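Local coordinates for nitrogenase molybdenum-iron protein beta chain (Clostridium pasteurianum, PDB 4WES) that forms, with the alpha chain, the molybdenum-iron component of nitrogenase, which reduces dinitrogen to ammonium, and shares an [8Fe-7S] cluster with that chain, at residues B[166-171]-B[234-239]; B[171-176]-B[197-202]; B[313-318]-B[386-391]. One frame throughout, in Å; residues are numbered along the deposited sequence.

Contact 1: residues B[166-171]-B[234-239]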
# COMPACT_ATOMS: atom_id res chain seq x y z
N GLY B 166 15.63 17.87 44.26
CA GLY B 166 16.20 19.22 44.23
C GLY B 166 17.31 19.38 43.19
O GLY B 166 17.79 20.48 42.96
N ALA B 167 17.70 18.29 42.55
CA ALA B 167 18.73 18.29 41.54
C ALA B 167 18.09 18.44 40.15
O ALA B 167 17.77 17.45 39.49
CB ALA B 167 19.52 16.99 41.62
N LYS B 168 17.89 19.69 39.71
CA LYS B 168 17.28 19.95 38.42
C LYS B 168 18.03 19.30 37.26
O LYS B 168 19.24 19.45 37.14
CB LYS B 168 17.15 21.45 38.17
CG LYS B 168 16.17 22.09 39.12
CD LYS B 168 14.75 21.66 38.81
CE LYS B 168 13.79 22.21 39.84
NZ LYS B 168 12.42 22.16 39.28
N ASN B 169 17.32 18.57 36.40
CA ASN B 169 17.98 17.89 35.30
C ASN B 169 17.98 18.63 33.96
O ASN B 169 18.67 18.23 33.03
CB ASN B 169 17.39 16.49 35.14
CG ASN B 169 15.92 16.49 34.75
OD1 ASN B 169 15.38 17.51 34.30
ND2 ASN B 169 15.25 15.38 34.98
N GLY B 170 17.24 19.73 33.89
CA GLY B 170 17.15 20.51 32.67
C GLY B 170 16.39 19.84 31.54
O GLY B 170 16.52 20.25 30.39
N LYS B 171 15.58 18.84 31.86
CA LYS B 171 14.88 18.03 30.85
C LYS B 171 13.38 18.33 30.86
O LYS B 171 12.81 18.80 31.85
CB LYS B 171 15.10 16.53 31.10
CG LYS B 171 16.57 16.13 31.05
CD LYS B 171 16.76 14.64 31.25
CE LYS B 171 18.23 14.30 31.19
NZ LYS B 171 18.47 12.83 31.27
N ASN B 234 12.59 15.57 38.71
CA ASN B 234 13.55 16.69 38.66
C ASN B 234 13.48 17.50 37.38
O ASN B 234 14.27 18.39 37.16
CB ASN B 234 14.95 16.13 38.82
CG ASN B 234 15.23 15.70 40.24
OD1 ASN B 234 14.87 16.40 41.21
ND2 ASN B 234 15.90 14.55 40.40
N SER B 235 12.49 17.20 36.53
CA SER B 235 12.35 17.86 35.24
C SER B 235 11.68 19.23 35.35
O SER B 235 11.09 19.56 36.37
CB SER B 235 11.60 16.94 34.27
OG SER B 235 12.33 15.74 34.16
N ASP B 236 11.76 20.00 34.25
CA ASP B 236 11.20 21.34 34.19
C ASP B 236 9.71 21.37 33.90
O ASP B 236 9.01 22.30 34.28
CB ASP B 236 11.90 22.13 33.10
CG ASP B 236 13.34 22.46 33.44
OD1 ASP B 236 13.66 22.69 34.64
OD2 ASP B 236 14.17 22.51 32.48
N LEU B 237 9.23 20.36 33.17
CA LEU B 237 7.90 20.38 32.56
C LEU B 237 7.62 18.96 32.10
O LEU B 237 8.55 18.24 31.71
CB LEU B 237 7.89 21.32 31.34
CG LEU B 237 6.60 21.46 30.54
CD1 LEU B 237 5.49 22.09 31.36
CD2 LEU B 237 6.84 22.23 29.25
N THR B 238 6.33 18.58 32.10
CA THR B 238 5.87 17.36 31.46
C THR B 238 4.93 17.74 30.32
O THR B 238 3.98 18.48 30.53
CB THR B 238 5.13 16.46 32.47
OG1 THR B 238 5.99 16.12 33.57
CG2 THR B 238 4.61 15.20 31.79
N LEU B 239 5.19 17.18 29.14
CA LEU B 239 4.22 17.26 28.03
C LEU B 239 3.42 15.97 28.02
O LEU B 239 3.97 14.87 27.91
CB LEU B 239 4.92 17.46 26.70
CG LEU B 239 5.68 18.79 26.56
CD1 LEU B 239 6.29 18.97 25.19
CD2 LEU B 239 4.79 19.98 26.90
O HOH W 1 11.40 19.34 39.12
O HOH W 2 12.36 23.93 36.61
O HOH W 3 15.09 20.47 35.55
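Asn169 meets the loop 234-236 with both its backbone and its side chain. Asn169 N donates to Asn234 O at 3.1 Å, almost straight. The ND2 of Asn169 donates to Ser235 OG, also at 3.1 Å, and the hydroxyl oxygen lies in the plane of the amide. On the other branch, OD1 of Asn169 accepts from the backbone N two residues on, Lys171 N, at 2.8 Å, closing an Asx turn. CG of Asn169 stands between its own backbone N and carbonyl carbon (chi1 64°), which brings the amide to Ser235, and the small chi2 (16°) turns OD1 to Lys171 N and ND2 to the hydroxyl. One step on, Asp236 N donates to Lys171 O at 2.9 Å, while Asp236 OD2 rests against Gly170 CA. Asn234 lays its CB and CG against Ala167 O, and its amide is engaged by Asp231 and the backbone of Thr165.

Further out, waters carry the contact to Lys168. Lys168 NZ and Asp236 OD1 stand 4.8 Å apart and are bridged by one water, while a second links NZ to Ser235 O. A second ND2 bond, to Asp231, and the bond between Ser235 OG and Asn173 give the Asn169 amide and its hydroxyl partner a second hold. The contact is mainly polar: directed bonds hold the loop leading into strand 172-175, and the lysine-aspartate attraction is probably softened by the intervening water.

Contact 2: residues B[171-176]-B[197-202]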
# COMPACT_ATOMS: atom_id res chain seq x y z
N LYS B 171 15.58 18.84 31.86
CA LYS B 171 14.88 18.03 30.85
C LYS B 171 13.38 18.33 30.86
O LYS B 171 12.81 18.80 31.85
CB LYS B 171 15.10 16.53 31.10
CG LYS B 171 16.57 16.13 31.05
CD LYS B 171 16.76 14.64 31.25
CE LYS B 171 18.23 14.30 31.19
NZ LYS B 171 18.47 12.83 31.27
N ILE B 172 12.73 17.96 29.75
CA ILE B 172 11.29 17.95 29.65
C ILE B 172 10.85 16.46 29.65
O ILE B 172 11.39 15.66 28.90
CB ILE B 172 10.81 18.63 28.36
CG1 ILE B 172 11.11 20.13 28.46
CG2 ILE B 172 9.32 18.39 28.09
CD1 ILE B 172 10.76 20.93 27.23
N ASN B 173 9.89 16.11 30.51
CA ASN B 173 9.29 14.77 30.45
C ASN B 173 8.29 14.74 29.29
O ASN B 173 7.56 15.73 29.11
CB ASN B 173 8.54 14.43 31.72
CG ASN B 173 9.41 14.45 32.95
OD1 ASN B 173 10.56 14.04 32.91
ND2 ASN B 173 8.82 14.92 34.05
N VAL B 174 8.21 13.64 28.57
CA VAL B 174 7.17 13.45 27.59
C VAL B 174 6.50 12.11 27.81
O VAL B 174 7.16 11.08 27.80
CB VAL B 174 7.67 13.66 26.13
CG1 VAL B 174 8.85 12.78 25.78
CG2 VAL B 174 6.52 13.50 25.14
N ILE B 175 5.19 12.16 28.03
CA ILE B 175 4.38 10.95 28.11
C ILE B 175 3.68 10.87 26.76
O ILE B 175 2.87 11.73 26.44
CB ILE B 175 3.38 10.99 29.28
CG1 ILE B 175 4.10 11.21 30.61
CG2 ILE B 175 2.55 9.73 29.30
CD1 ILE B 175 3.16 11.52 31.78
N PRO B 176 4.04 9.86 25.93
CA PRO B 176 3.66 9.89 24.53
C PRO B 176 2.26 9.36 24.24
O PRO B 176 1.84 9.34 23.09
CB PRO B 176 4.73 9.02 23.88
CG PRO B 176 5.00 7.99 24.93
CD PRO B 176 5.00 8.78 26.22
N PRO B 197 16.77 18.32 25.73
CA PRO B 197 16.87 17.14 26.60
C PRO B 197 15.52 16.72 27.15
O PRO B 197 14.71 17.60 27.49
CB PRO B 197 17.83 17.59 27.72
CG PRO B 197 18.66 18.68 27.07
CD PRO B 197 17.70 19.39 26.15
N TYR B 198 15.31 15.41 27.28
CA TYR B 198 13.99 14.90 27.63
C TYR B 198 14.11 13.55 28.32
O TYR B 198 15.15 12.88 28.24
CB TYR B 198 13.09 14.77 26.36
CG TYR B 198 13.63 13.72 25.41
CD1 TYR B 198 14.65 13.99 24.53
CD2 TYR B 198 13.18 12.41 25.50
CE1 TYR B 198 15.18 12.99 23.72
CE2 TYR B 198 13.70 11.42 24.71
CZ TYR B 198 14.71 11.70 23.83
OH TYR B 198 15.26 10.70 23.06
N ILE B 199 13.01 13.17 28.96
CA ILE B 199 12.81 11.81 29.45
C ILE B 199 11.46 11.38 28.87
O ILE B 199 10.45 12.00 29.19
CB ILE B 199 12.73 11.68 30.99
CG1 ILE B 199 14.04 12.18 31.64
CG2 ILE B 199 12.46 10.24 31.36
CD1 ILE B 199 13.91 12.38 33.13
N MET B 200 11.42 10.36 28.02
CA MET B 200 10.17 9.80 27.54
C MET B 200 9.78 8.61 28.39
O MET B 200 10.63 7.75 28.64
CB MET B 200 10.29 9.36 26.08
CG MET B 200 9.00 8.73 25.55
SD MET B 200 9.05 8.27 23.83
CE MET B 200 8.85 9.87 23.12
N PHE B 201 8.53 8.54 28.83
CA PHE B 201 8.07 7.34 29.47
C PHE B 201 6.56 7.18 29.30
O PHE B 201 5.83 8.18 29.31
CB PHE B 201 8.44 7.33 30.96
CG PHE B 201 7.62 8.21 31.82
CD1 PHE B 201 7.90 9.59 31.89
CD2 PHE B 201 6.69 7.69 32.69
CE1 PHE B 201 7.18 10.42 32.72
CE2 PHE B 201 5.97 8.53 33.55
CZ PHE B 201 6.23 9.89 33.56
N PRO B 202 6.07 5.93 29.22
CA PRO B 202 6.80 4.73 28.82
C PRO B 202 7.42 4.89 27.42
O PRO B 202 7.06 5.81 26.67
CB PRO B 202 5.72 3.63 28.80
CG PRO B 202 4.54 4.24 29.52
CD PRO B 202 4.62 5.70 29.23
O HOH W 4 16.94 11.07 29.35
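CG of Phe201 lies between its backbone N and carbonyl carbon (chi1 75°), a torsion that swings the ring back to lie alongside Ile175. There Ile175 CG1 sits over one face, 4.1 Å from the centroid of the Phe201 ring and offset toward its rim, a CH-pi contact, while Asn173 CB comes to the ring edge. Val174 places CG1 in the same kind of position (chi1 55°), against Met200 CB at 3.7 Å. Lys171 stretches its chain across Pro197 and Ile199, with CD 3.7 Å from Ile199 CG1; one water then joins its NZ to Tyr198 O.

Between the two layers of side chains the backbones run parallel. Ile172 N donates to Pro197 O, Ile199 N to Ile172 O, Val174 N to Ile199 O at 2.8 Å, and Phe201 N to Val174 O, so residues 172 and 174 of the one strand each use both N-H and C=O.

The pair forms the two strands of a beta-alpha-beta crossover through helix 181-193, onto which Met200 packs. Helix 146-161 covers Ile175 and Phe201 through Val154. Strand 198-200 is outermost in this four-stranded sheet within the chain, and strand 172-175 pairs on its other side with strand 237-241.

Contact 3: residues B[313-318]-B[386-391]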
# COMPACT_ATOMS: atom_id res chain seq x y z
N LYS B 313 -13.95 13.82 0.32
CA LYS B 313 -14.06 12.39 0.57
C LYS B 313 -14.68 12.15 1.93
O LYS B 313 -14.25 12.74 2.92
CB LYS B 313 -12.66 11.72 0.51
CG LYS B 313 -12.06 11.63 -0.89
CD LYS B 313 -12.59 10.41 -1.64
CE LYS B 313 -11.99 10.22 -3.01
NZ LYS B 313 -12.37 11.30 -3.89
N LYS B 314 -15.64 11.21 1.99
CA LYS B 314 -16.28 10.86 3.25
C LYS B 314 -15.53 9.72 3.91
O LYS B 314 -15.28 8.70 3.29
CB LYS B 314 -17.73 10.43 3.00
CG LYS B 314 -18.63 11.55 2.54
CD LYS B 314 -20.02 11.03 2.16
CE LYS B 314 -20.86 12.05 1.42
NZ LYS B 314 -22.11 11.39 0.91
N VAL B 315 -15.18 9.92 5.18
CA VAL B 315 -14.33 8.97 5.89
C VAL B 315 -15.06 8.42 7.12
O VAL B 315 -15.65 9.17 7.90
CB VAL B 315 -13.00 9.63 6.33
CG1 VAL B 315 -12.05 8.60 6.91
CG2 VAL B 315 -12.36 10.39 5.20
N ALA B 316 -14.98 7.11 7.30
CA ALA B 316 -15.39 6.45 8.55
C ALA B 316 -14.15 6.11 9.33
O ALA B 316 -13.21 5.54 8.77
CB ALA B 316 -16.18 5.19 8.26
N LEU B 317 -14.13 6.47 10.62
CA LEU B 317 -12.98 6.26 11.50
C LEU B 317 -13.42 5.62 12.79
O LEU B 317 -14.40 6.07 13.39
CB LEU B 317 -12.27 7.60 11.88
CG LEU B 317 -11.83 8.54 10.83
CD1 LEU B 317 -12.91 9.54 10.52
CD2 LEU B 317 -10.58 9.21 11.35
N LEU B 318 -12.71 4.58 13.22
CA LEU B 318 -12.94 3.99 14.53
C LEU B 318 -11.61 3.78 15.20
O LEU B 318 -10.68 3.27 14.58
CB LEU B 318 -13.61 2.59 14.49
CG LEU B 318 -14.97 2.50 13.85
CD1 LEU B 318 -14.84 2.17 12.38
CD2 LEU B 318 -15.83 1.48 14.62
N VAL B 386 -19.49 5.58 2.43
CA VAL B 386 -18.28 6.39 2.58
C VAL B 386 -17.26 6.03 1.54
O VAL B 386 -17.41 5.06 0.81
CB VAL B 386 -17.68 6.26 3.99
CG1 VAL B 386 -18.65 6.76 5.06
CG2 VAL B 386 -17.26 4.82 4.29
N ASP B 387 -16.24 6.87 1.44
CA ASP B 387 -15.17 6.74 0.47
C ASP B 387 -13.87 6.12 1.02
O ASP B 387 -12.97 5.79 0.26
CB ASP B 387 -14.85 8.11 -0.13
CG ASP B 387 -16.05 8.76 -0.75
OD1 ASP B 387 -16.65 8.11 -1.66
OD2 ASP B 387 -16.44 9.87 -0.36
N LEU B 388 -13.81 5.97 2.34
CA LEU B 388 -12.58 5.59 3.01
C LEU B 388 -12.95 5.13 4.43
O LEU B 388 -13.79 5.72 5.07
CB LEU B 388 -11.62 6.79 3.10
CG LEU B 388 -10.22 6.58 3.71
CD1 LEU B 388 -9.38 5.68 2.82
CD2 LEU B 388 -9.53 7.93 3.93
N LEU B 389 -12.27 4.08 4.86
CA LEU B 389 -12.42 3.52 6.21
C LEU B 389 -11.05 3.44 6.84
O LEU B 389 -10.14 2.87 6.23
CB LEU B 389 -13.05 2.14 6.16
CG LEU B 389 -13.18 1.35 7.45
CD1 LEU B 389 -14.05 2.03 8.48
CD2 LEU B 389 -13.68 -0.04 7.21
N ILE B 390 -10.94 3.94 8.05
CA ILE B 390 -9.69 3.93 8.82
C ILE B 390 -9.96 3.32 10.19
O ILE B 390 -10.78 3.84 10.95
CB ILE B 390 -9.08 5.34 8.98
CG1 ILE B 390 -8.96 6.06 7.63
CG2 ILE B 390 -7.74 5.23 9.68
CD1 ILE B 390 -8.41 7.45 7.73
N SER B 391 -9.31 2.20 10.48
CA SER B 391 -9.54 1.51 11.74
C SER B 391 -8.48 0.45 11.94
O SER B 391 -7.63 0.23 11.08
CB SER B 391 -10.93 0.82 11.76
OG SER B 391 -10.96 -0.35 10.93
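Asp387 grips the start of strand 314-318 by two hydrogen bonds of different kinds. Its carboxylate oxygen OD2 accepts from Lys314 N at 2.8 Å in a bond that is essentially straight (179°), using the anti lone pair, and its own N-H returns to Lys314 O at the same length. With CG anti to the carbonyl carbon (chi1 -57°), the carboxylate is brought up to the peptide N-H of Lys314. The remaining backbone bonds form a parallel ladder: Ala316 N to Leu388 O, Ile390 N to Ala316 O at 2.9 Å, and Leu318 N to Ile390 O. Ala316 thus joins the neighbouring strand through both its N-H and its C=O.

Charges lie near this end without pairing across it. The side chains of Lys313 and Asp387 cross at about a right angle, Lys313 CD 3.6 Å from Asp387 CB, and Lys313 NZ remains 5.6 Å from Asp387 OD2. The ammonium group of Lys314 (NZ) instead makes a salt bridge with Glu384.

The apolar contacts divide between the two faces of the sheet. On one, Val315 lies beside Leu388 and sends CG1 to Ile390 CD1 at 3.9 Å. On the other, Ala316 CB meets Leu389 CD1 at 3.8 Å and Val386 CG2 somewhat further off; the same Leu389 methyl also touches Leu318 CD1.

Within the five-stranded parallel sheet, strand 314-318 is the central one. Strand 337-343 flanks it on the side away from strand 388-391, which itself borders strand 406-408. Helix 321-333 covers the face of Val315, Leu317 and Ile390.

Contacts 1 and 2 both reach the sheet ordered 198-200, 172-175, 237-241, 261-264; contact 2 pairs two of its strands, while contact 1 joins the loop before strand 172-175 to the entry of strand 237-241. Their centres are 10 Å apart and they share Lys171. Residues 197-202 fall between the two segments of contact 1, so the crossover is completed before residues 234-239 return to the far side of strand 172-175. Contact 3 follows later, in the five-stranded sheet, 41 Å from contact 1 and 33 Å from contact 2 between centres, across the chain's centre. Contacts 2 and 3 thus repeat one parallel pairing in separate sheets, and all three lie away from the cluster and iron sites.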